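Local coordinates for protein calmodulin, putative (Toxoplasma gondii, PDB 6TJ6) that probably binds calcium ions through EF-hand motifs, at residues A[9-14]-A[33-38]. Numbering follows the deposited sequence.
Sequences REAFAL and RSCGVS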
loop_
_atom_site.group_PDB
_atom_site.type_symbol
_atom_site.label_atom_id
_atom_site.label_comp_id
_atom_site.label_asym_id
_atom_site.label_seq_id
_atom_site.Cartn_x
_atom_site.Cartn_y
_atom_site.Cartn_z
ATOM N N ARG A 9 5.474 -8.611 -4.086
ATOM C CA ARG A 9 4.159 -8.437 -3.477
ATOM C C ARG A 9 3.775 -6.965 -3.407
ATOM O O ARG A 9 2.628 -6.592 -3.702
ATOM C CB ARG A 9 4.152 -9.072 -2.082
ATOM C CG ARG A 9 2.831 -8.965 -1.339
ATOM C CD ARG A 9 2.815 -9.844 -0.093
ATOM N NE ARG A 9 1.993 -11.040 -0.270
ATOM C CZ ARG A 9 2.460 -12.283 -0.257
ATOM N NH1 ARG A 9 1.633 -13.306 -0.428
ATOM N NH2 ARG A 9 3.753 -12.508 -0.060
ATOM N N GLU A 10 4.729 -6.110 -3.035
ATOM C CA GLU A 10 4.464 -4.677 -3.002
ATOM C C GLU A 10 4.161 -4.137 -4.393
ATOM O O GLU A 10 3.299 -3.269 -4.547
ATOM C CB GLU A 10 5.649 -3.935 -2.392
ATOM C CG GLU A 10 5.359 -2.476 -2.106
ATOM C CD GLU A 10 6.601 -1.702 -1.737
ATOM O OE1 GLU A 10 7.496 -1.568 -2.599
ATOM O OE2 GLU A 10 6.685 -1.235 -0.583
ATOM N N ALA A 11 4.861 -4.630 -5.417
ATOM C CA ALA A 11 4.583 -4.176 -6.776
ATOM C C ALA A 11 3.168 -4.545 -7.197
ATOM O O ALA A 11 2.461 -3.734 -7.817
ATOM C CB ALA A 11 5.605 -4.767 -7.746
ATOM N N PHE A 12 2.736 -5.764 -6.864
ATOM C CA PHE A 12 1.353 -6.144 -7.135
ATOM C C PHE A 12 0.385 -5.188 -6.447
ATOM O O PHE A 12 -0.548 -4.671 -7.075
ATOM C CB PHE A 12 1.087 -7.585 -6.693
ATOM C CG PHE A 12 -0.230 -8.127 -7.183
ATOM C CD1 PHE A 12 -0.328 -8.702 -8.439
ATOM C CD2 PHE A 12 -1.371 -8.045 -6.396
ATOM C CE1 PHE A 12 -1.537 -9.192 -8.903
ATOM C CE2 PHE A 12 -2.586 -8.534 -6.852
ATOM C CZ PHE A 12 -2.670 -9.109 -8.108
ATOM N N ALA A 13 0.605 -4.926 -5.156
ATOM C CA ALA A 13 -0.287 -4.026 -4.426
ATOM C C ALA A 13 -0.283 -2.618 -5.014
ATOM O O ALA A 13 -1.316 -1.938 -5.007
ATOM C CB ALA A 13 0.100 -3.984 -2.949
ATOM N N LEU A 14 0.858 -2.172 -5.540
ATOM C CA LEU A 14 0.981 -0.801 -6.021
ATOM C C LEU A 14 0.373 -0.613 -7.400
ATOM O O LEU A 14 -0.100 0.485 -7.712
ATOM C CB LEU A 14 2.451 -0.375 -6.048
ATOM C CG LEU A 14 3.140 -0.191 -4.694
ATOM C CD1 LEU A 14 4.630 0.061 -4.871
ATOM C CD2 LEU A 14 2.488 0.931 -3.913
ATOM N N ARG A 33 7.949 -4.357 -14.971
ATOM C CA ARG A 33 9.089 -3.471 -15.159
ATOM C C ARG A 33 9.453 -2.754 -13.871
ATOM O O ARG A 33 10.623 -2.408 -13.666
ATOM C CB ARG A 33 8.800 -2.460 -16.273
ATOM C CG ARG A 33 8.656 -3.090 -17.647
ATOM C CD ARG A 33 8.831 -2.065 -18.762
ATOM N NE ARG A 33 8.870 -2.700 -20.077
ATOM C CZ ARG A 33 8.024 -2.434 -21.067
ATOM N NH1 ARG A 33 7.069 -1.526 -20.906
ATOM N NH2 ARG A 33 8.139 -3.073 -22.223
ATOM N N SER A 34 8.484 -2.555 -12.972
ATOM C CA SER A 34 8.795 -1.863 -11.729
ATOM C C SER A 34 9.749 -2.664 -10.853
ATOM O O SER A 34 10.416 -2.079 -9.992
ATOM C CB SER A 34 7.513 -1.547 -10.955
ATOM O OG SER A 34 7.002 -2.697 -10.303
ATOM N N CYS A 35 9.843 -3.976 -11.062
ATOM C CA CYS A 35 10.784 -4.798 -10.315
ATOM C C CYS A 35 12.122 -4.946 -11.027
ATOM O O CYS A 35 12.946 -5.769 -10.612
ATOM C CB CYS A 35 10.173 -6.173 -10.040
ATOM S SG CYS A 35 8.640 -6.106 -9.077
ATOM N N GLY A 36 12.354 -4.172 -12.086
ATOM C CA GLY A 36 13.600 -4.218 -12.819
ATOM C C GLY A 36 13.685 -5.277 -13.894
ATOM O O GLY A 36 14.793 -5.581 -14.351
ATOM N N VAL A 37 12.562 -5.851 -14.315
ATOM C CA VAL A 37 12.545 -6.887 -15.340
ATOM C C VAL A 37 12.052 -6.284 -16.648
ATOM O O VAL A 37 10.986 -5.658 -16.694
ATOM C CB VAL A 37 11.665 -8.076 -14.916
ATOM C CG1 VAL A 37 11.561 -9.083 -16.052
ATOM C CG2 VAL A 37 12.237 -8.736 -13.669
ATOM N N SER A 38 12.832 -6.467 -17.712
ATOM C CA SER A 38 12.420 -6.089 -19.056
ATOM C C SER A 38 11.993 -7.338 -19.814
ATOM O O SER A 38 12.839 -8.019 -20.407
ATOM C CB SER A 38 13.552 -5.382 -19.804
ATOM O OG SER A 38 14.007 -4.245 -19.096
#
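Ser34 and Cys35 together receive the methyl group of Ala11, the one side chain of 9-14 that touches 33-38. Ser34, on helix 26-34, directs its CB toward the other helix and brings OG to 3.6 Å from Ala11 CB, a van der Waals approach. A hydroxyl this deeply buried needs a polar partner, and it finds one in the carbonyl O of Ala31, in its own helix. Serine suits the place for that reason: it is small, and with OG lodged between the backbone N and the carbonyl carbon (chi1 77°) the same oxygen that bonds back to Ala31 O lies against the methyl. Cys35 follows with SG placed beside its own backbone N (chi1 -60°), where the sulfur also lies 3.6 Å from Ala11 CB. Large, polarisable and weakly polar, the thiol makes an apolar contact here. At Gly36 the chain turns with a positive phi of 85°, a conformation in which a CB would press on the preceding carbonyl O; its N bonds to Arg33 O at 2.9 Å. Cys35 on Met60 and Val37 on Lys63 and Leu64 set this turn against helix 53-64, and Ser38 N donates to Tyr67 OH. On the facing helix, alanine lets the backbones come near, with the CA atoms of Ala11 and Ser34 6.9 Å apart. The contact thus joins the entering helix of the first EF-hand to its exiting helix and the turn that follows, about 9 Å, side chain to side chain, from Asp16, a calcium ligand of this protein, although no calcium is bound to this chain here. Its chemistry is methyl against sulfur and a hydroxyl bonded within its own helix, which implies a small contact held by dispersion, without directional bonds between the two segments.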